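Local structure of SusD homolog (Bacteroides thetaiotaomicron VPI-5482, 3FDH) at residues 329-334 with 365-370; 334-339 with 422-427. The protein probably binds glycans at the outer membrane of this gut bacterium, as a SusD/RagB-family lipoprotein that would work alongside a TonB-dependent transporter. All blocks are in the same frame, centred on the assembly; numbering follows the deposited sequence.

Contact 1: 329-334 with 365-370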
loop_
_atom_site.group_PDB
_atom_site.type_symbol
_atom_site.label_atom_id
_atom_site.label_comp_id
_atom_site.label_asym_id
_atom_site.label_seq_id
_atom_site.Cartn_x
_atom_site.Cartn_y
_atom_site.Cartn_z
ATOM N N PRO A 329 5.311 1.287 -11.970
ATOM C CA PRO A 329 6.055 0.666 -10.866
ATOM C C PRO A 329 5.226 0.369 -9.649
ATOM O O PRO A 329 4.207 0.981 -9.410
ATOM C CB PRO A 329 7.091 1.727 -10.462
ATOM C CG PRO A 329 6.584 3.055 -11.069
ATOM C CD PRO A 329 5.753 2.665 -12.266
ATOM N N THR A 330 5.719 -0.581 -8.879
ATOM C CA THR A 330 5.154 -0.884 -7.591
ATOM C C THR A 330 5.905 -0.012 -6.601
ATOM O O THR A 330 7.127 -0.085 -6.472
ATOM C CB THR A 330 5.279 -2.362 -7.184
ATOM O OG1 THR A 330 4.479 -3.167 -8.051
ATOM C CG2 THR A 330 4.833 -2.546 -5.744
ATOM N N LEU A 331 5.146 0.831 -5.920
ATOM C CA LEU A 331 5.707 1.768 -4.940
ATOM C C LEU A 331 5.638 1.148 -3.516
ATOM O O LEU A 331 4.572 1.043 -2.890
ATOM C CB LEU A 331 5.007 3.140 -5.043
ATOM C CG LEU A 331 5.087 3.816 -6.412
ATOM C CD1 LEU A 331 4.389 5.201 -6.377
ATOM C CD2 LEU A 331 6.501 3.874 -6.881
ATOM N N LEU A 332 6.801 0.688 -3.037
ATOM C CA LEU A 332 6.935 0.147 -1.672
ATOM C C LEU A 332 6.721 1.298 -0.714
ATOM O O LEU A 332 6.190 1.121 0.381
ATOM C CB LEU A 332 8.240 -0.569 -1.420
ATOM C CG LEU A 332 8.396 -1.922 -2.123
ATOM C CD1 LEU A 332 9.725 -2.614 -1.712
ATOM C CD2 LEU A 332 7.233 -2.856 -1.825
HETATM N N MSE A 333 7.130 2.486 -1.152
HETATM C CA MSE A 333 6.807 3.693 -0.400
HETATM C C MSE A 333 7.083 4.878 -1.267
HETATM O O MSE A 333 8.213 5.052 -1.762
HETATM C CB MSE A 333 7.531 3.769 0.949
HETATM C CG MSE A 333 6.883 4.847 1.871
HETATM SE SE MSE A 333 7.918 5.304 3.454
HETATM C CE MSE A 333 6.927 6.911 3.895
ATOM N N SER A 334 6.018 5.652 -1.487
ATOM C CA SER A 334 6.076 6.820 -2.362
ATOM C C SER A 334 6.504 8.116 -1.711
ATOM O O SER A 334 6.403 8.333 -0.501
ATOM C CB SER A 334 4.747 7.022 -3.043
ATOM O OG SER A 334 3.746 7.365 -2.104
ATOM N N LEU A 365 -0.655 13.419 -7.957
ATOM C CA LEU A 365 -1.266 13.647 -9.262
ATOM C C LEU A 365 -0.312 13.243 -10.380
ATOM O O LEU A 365 -0.732 12.714 -11.401
ATOM C CB LEU A 365 -1.710 15.114 -9.444
ATOM C CG LEU A 365 -3.117 15.401 -8.910
ATOM C CD1 LEU A 365 -3.397 16.902 -8.635
ATOM C CD2 LEU A 365 -4.168 14.827 -9.887
ATOM N N LEU A 366 0.973 13.511 -10.190
ATOM C CA LEU A 366 1.973 13.229 -11.255
ATOM C C LEU A 366 2.171 11.706 -11.353
ATOM O O LEU A 366 2.360 11.161 -12.439
ATOM C CB LEU A 366 3.294 13.994 -11.041
ATOM C CG LEU A 366 3.218 15.501 -11.188
ATOM C CD1 LEU A 366 4.618 16.151 -11.085
ATOM C CD2 LEU A 366 2.604 15.826 -12.528
ATOM N N ASN A 367 2.003 11.016 -10.231
ATOM C CA ASN A 367 2.170 9.563 -10.215
ATOM C C ASN A 367 0.951 8.938 -10.899
ATOM O O ASN A 367 1.046 7.947 -11.600
ATOM C CB ASN A 367 2.300 9.040 -8.786
ATOM C CG ASN A 367 2.370 7.542 -8.715
ATOM O OD1 ASN A 367 3.286 6.917 -9.262
ATOM N ND2 ASN A 367 1.372 6.944 -8.049
ATOM N N ALA A 368 -0.195 9.559 -10.655
ATOM C CA ALA A 368 -1.458 9.131 -11.249
ATOM C C ALA A 368 -1.392 9.266 -12.753
ATOM O O ALA A 368 -1.774 8.380 -13.509
ATOM C CB ALA A 368 -2.613 9.979 -10.704
ATOM N N GLU A 369 -0.874 10.410 -13.189
ATOM C CA GLU A 369 -0.734 10.680 -14.595
ATOM C C GLU A 369 0.251 9.703 -15.227
ATOM O O GLU A 369 0.061 9.265 -16.351
ATOM C CB GLU A 369 -0.254 12.105 -14.830
ATOM C CG GLU A 369 0.011 12.428 -16.300
ATOM C CD GLU A 369 -1.243 12.320 -17.184
ATOM O OE1 GLU A 369 -2.277 12.953 -16.876
ATOM O OE2 GLU A 369 -1.187 11.621 -18.205
ATOM N N ASN A 370 1.296 9.363 -14.491
ATOM C CA ASN A 370 2.264 8.396 -14.999
ATOM C C ASN A 370 1.540 7.099 -15.324
ATOM O O ASN A 370 1.679 6.543 -16.413
ATOM C CB ASN A 370 3.383 8.130 -13.991
ATOM C CG ASN A 370 4.538 7.327 -14.588
ATOM O OD1 ASN A 370 5.148 7.726 -15.588
ATOM N ND2 ASN A 370 4.839 6.193 -13.976
#

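Contact 2: 334-339 with 422-427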
loop_
_atom_site.group_PDB
_atom_site.type_symbol
_atom_site.label_atom_id
_atom_site.label_comp_id
_atom_site.label_asym_id
_atom_site.label_seq_id
_atom_site.Cartn_x
_atom_site.Cartn_y
_atom_site.Cartn_z
ATOM N N SER A 334 6.018 5.652 -1.487
ATOM C CA SER A 334 6.076 6.820 -2.362
ATOM C C SER A 334 6.504 8.116 -1.711
ATOM O O SER A 334 6.403 8.333 -0.501
ATOM C CB SER A 334 4.747 7.022 -3.043
ATOM O OG SER A 334 3.746 7.365 -2.104
ATOM N N TYR A 335 7.008 9.000 -2.574
ATOM C CA TYR A 335 7.360 10.311 -2.126
ATOM C C TYR A 335 6.108 11.023 -1.650
ATOM O O TYR A 335 6.118 11.704 -0.622
ATOM C CB TYR A 335 8.031 11.100 -3.236
ATOM C CG TYR A 335 8.299 12.563 -2.922
ATOM C CD1 TYR A 335 9.187 12.954 -1.938
ATOM C CD2 TYR A 335 7.668 13.569 -3.658
ATOM C CE1 TYR A 335 9.400 14.297 -1.668
ATOM C CE2 TYR A 335 7.906 14.903 -3.415
ATOM C CZ TYR A 335 8.761 15.266 -2.432
ATOM O OH TYR A 335 8.983 16.619 -2.235
ATOM N N HIS A 336 5.000 10.807 -2.354
ATOM C CA HIS A 336 3.751 11.490 -1.974
ATOM C C HIS A 336 3.312 11.027 -0.608
ATOM O O HIS A 336 2.882 11.840 0.194
ATOM C CB HIS A 336 2.590 11.470 -3.018
ATOM C CG HIS A 336 2.256 10.131 -3.581
ATOM N ND1 HIS A 336 2.932 9.594 -4.668
ATOM C CD2 HIS A 336 1.293 9.235 -3.241
ATOM C CE1 HIS A 336 2.404 8.410 -4.949
ATOM N NE2 HIS A 336 1.426 8.163 -4.083
ATOM N N GLU A 337 3.427 9.730 -0.349
ATOM C CA GLU A 337 3.050 9.213 0.975
ATOM C C GLU A 337 3.893 9.901 2.044
ATOM O O GLU A 337 3.409 10.286 3.107
ATOM C CB GLU A 337 3.220 7.689 1.115
ATOM C CG GLU A 337 2.992 7.264 2.533
ATOM C CD GLU A 337 3.282 5.808 2.846
ATOM O OE1 GLU A 337 3.429 4.941 1.952
ATOM O OE2 GLU A 337 3.425 5.544 4.034
ATOM N N LEU A 338 5.157 10.091 1.750
ATOM C CA LEU A 338 6.052 10.695 2.753
ATOM C C LEU A 338 5.643 12.150 3.024
ATOM O O LEU A 338 5.707 12.666 4.142
ATOM C CB LEU A 338 7.508 10.610 2.283
ATOM C CG LEU A 338 8.563 11.030 3.288
ATOM C CD1 LEU A 338 8.734 9.968 4.343
ATOM C CD2 LEU A 338 9.886 11.341 2.527
HETATM N N MSE A 339 5.194 12.805 1.989
HETATM C CA MSE A 339 4.792 14.225 2.128
HETATM C C MSE A 339 3.472 14.350 2.853
HETATM O O MSE A 339 3.222 15.362 3.520
HETATM C CB MSE A 339 4.754 14.955 0.774
HETATM C CG MSE A 339 6.142 15.089 0.099
HETATM SE SE MSE A 339 7.457 16.027 1.187
HETATM C CE MSE A 339 8.300 14.668 2.078
ATOM N N LEU A 422 -6.969 10.117 -1.811
ATOM C CA LEU A 422 -7.133 10.269 -3.256
ATOM C C LEU A 422 -5.837 10.048 -4.041
ATOM O O LEU A 422 -5.857 9.504 -5.154
ATOM C CB LEU A 422 -7.714 11.664 -3.601
ATOM C CG LEU A 422 -9.149 11.828 -3.066
ATOM C CD1 LEU A 422 -9.595 13.273 -3.371
ATOM C CD2 LEU A 422 -10.120 10.831 -3.716
ATOM N N ALA A 423 -4.714 10.450 -3.447
ATOM C CA ALA A 423 -3.384 10.253 -4.074
ATOM C C ALA A 423 -2.931 8.811 -4.196
ATOM O O ALA A 423 -2.204 8.428 -5.090
ATOM C CB ALA A 423 -2.314 11.015 -3.310
HETATM N N MSE A 424 -3.391 8.023 -3.251
HETATM C CA MSE A 424 -2.941 6.629 -3.049
HETATM C C MSE A 424 -3.799 5.567 -3.768
HETATM O O MSE A 424 -3.564 4.368 -3.735
HETATM C CB MSE A 424 -2.649 6.414 -1.568
HETATM C CG MSE A 424 -1.489 7.202 -1.129
HETATM SE SE MSE A 424 -0.900 7.034 0.688
HETATM C CE MSE A 424 -0.114 5.246 0.688
ATOM N N TRP A 425 -4.704 6.109 -4.559
ATOM C CA TRP A 425 -5.500 5.345 -5.546
ATOM C C TRP A 425 -4.646 5.248 -6.810
ATOM O O TRP A 425 -4.153 6.233 -7.327
ATOM C CB TRP A 425 -6.756 6.127 -5.901
ATOM C CG TRP A 425 -7.568 5.567 -6.993
ATOM C CD1 TRP A 425 -7.964 4.265 -7.127
ATOM C CD2 TRP A 425 -8.182 6.283 -8.064
ATOM N NE1 TRP A 425 -8.759 4.101 -8.234
ATOM C CE2 TRP A 425 -8.885 5.327 -8.851
ATOM C CE3 TRP A 425 -8.205 7.645 -8.458
ATOM C CZ2 TRP A 425 -9.613 5.684 -9.962
ATOM C CZ3 TRP A 425 -8.882 7.977 -9.593
ATOM C CH2 TRP A 425 -9.610 7.009 -10.322
ATOM N N GLY A 426 -4.513 4.050 -7.313
ATOM C CA GLY A 426 -3.751 3.763 -8.506
ATOM C C GLY A 426 -3.382 2.315 -8.755
ATOM O O GLY A 426 -4.034 1.385 -8.229
ATOM N N ALA A 427 -2.323 2.152 -9.530
ATOM C CA ALA A 427 -1.739 0.842 -9.902
ATOM C C ALA A 427 -0.431 0.635 -9.160
ATOM O O ALA A 427 0.360 -0.288 -9.454
ATOM C CB ALA A 427 -1.481 0.807 -11.462
#

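Contact 1: 329-334 with 365-370
Leu331 meets Asn367 where the short strand 330-331 passes beside helix 354-379, a strand-against-helix contact within the largely helical SusD-like fold. The strand pairs antiparallel with 238-240, and just beyond, Leu332 and Met333 both face Ala238 in a classic beta bulge. Leu331 shows how one side chain can span such a gap. Its CB points at the helix; CG lies anti to the carbonyl carbon (chi1 -58°), and the extended second torsion carries CD1 onward to the Asn367 amide. CD1 of Leu331 comes 3.5 Å from OD1 of Asn367, with CG and ND2 of the amide slightly farther off, so one methyl touches all three atoms of the amide group, nearest its oxygen. Asn367 reaches out from the opposite direction, its CG anti to the backbone N (chi1 176°). The contact is van der Waals packing of a methyl on an amide; the polar end of Asn367 is held separately, ND2 being bonded to OG of Ser428, whose backbone also bonds to that of Leu331. Ser428 thus ties both residues of the pair, one through its main chain and one through its hydroxyl. A helical turn further on, Asn370 makes the second, looser touch at the more exposed margin. Its side chain runs at a slant to the proline ring, and its ND2 stops 4.0 Å from CD of Pro329.

Contact 2: 334-339 with 422-427
His336 and Glu337, in the first turn of helix 335-348, receive Ala423 and Met424 from the end of helix 412-423. The imidazole of His336 presents CD2 to the methyl of Ala423, with CD2 to CB at 4.0 Å. Met424 CG arrives at the edge of the same ring, near its plane, again 4.0 Å from CD2. Beyond CG the selenomethionine chain of Met424 runs on extended and then bends at its last torsion (chi3 72°), which swings the terminal methyl against Glu337. CE lies 3.8 Å from OE1 of Glu337 and 4.1 Å from its CD, while SE is 4.2 Å from CB of Glu337. The two chains cross at a slant, SE near CB of Glu337 and CE against its CG, CD and OE1. This is a helix N-terminus packed against a helix C-terminus: Ser334 is the N-cap, its OG accepting from Glu337 N at 3.0 Å, and Met424 is the first residue to leave helical geometry after 412-423. The serine oxygen also sits 3.1 Å above the imidazole plane, over the ring centre. In the next shell, Glu430 bonds to both the cap serine and the histidine, one carboxylate oxygen to NE2 of His336 and the other to OG of Ser334, which helps fix how the ring is turned. Glu337, in a buried setting, has a salt bridge from OE1 to Arg204, while its OE2 lies close to the carboxylate of Glu433; that proximity may favour protonation of one of the two acids. Helix 431-443, which carries Glu433, also packs on Met424 through Glu433 and Thr434.

How the contacts relate
The two contacts have centres about 6 Å apart and share Ser334, where the chain leaves the strand side of contact 1 and enters helix 335-348 of contact 2. Along the chain the order is 329-334, 334-339, 365-370, 422-427, so the contacts interleave: helix 335-348 is followed directly by helix 354-379, and helix 412-423 comes later. They also touch. The CE1 atom of His336 lies 3.6 Å from ND2 of Asn367 and 4.0 Å from CD1 of Leu331, which places the imidazole beside the leucine-amide pair. A short strand and three helices therefore meet in one continuous patch of the SusD-like fold, buried at contact 2 and reaching toward the surface at contact 1.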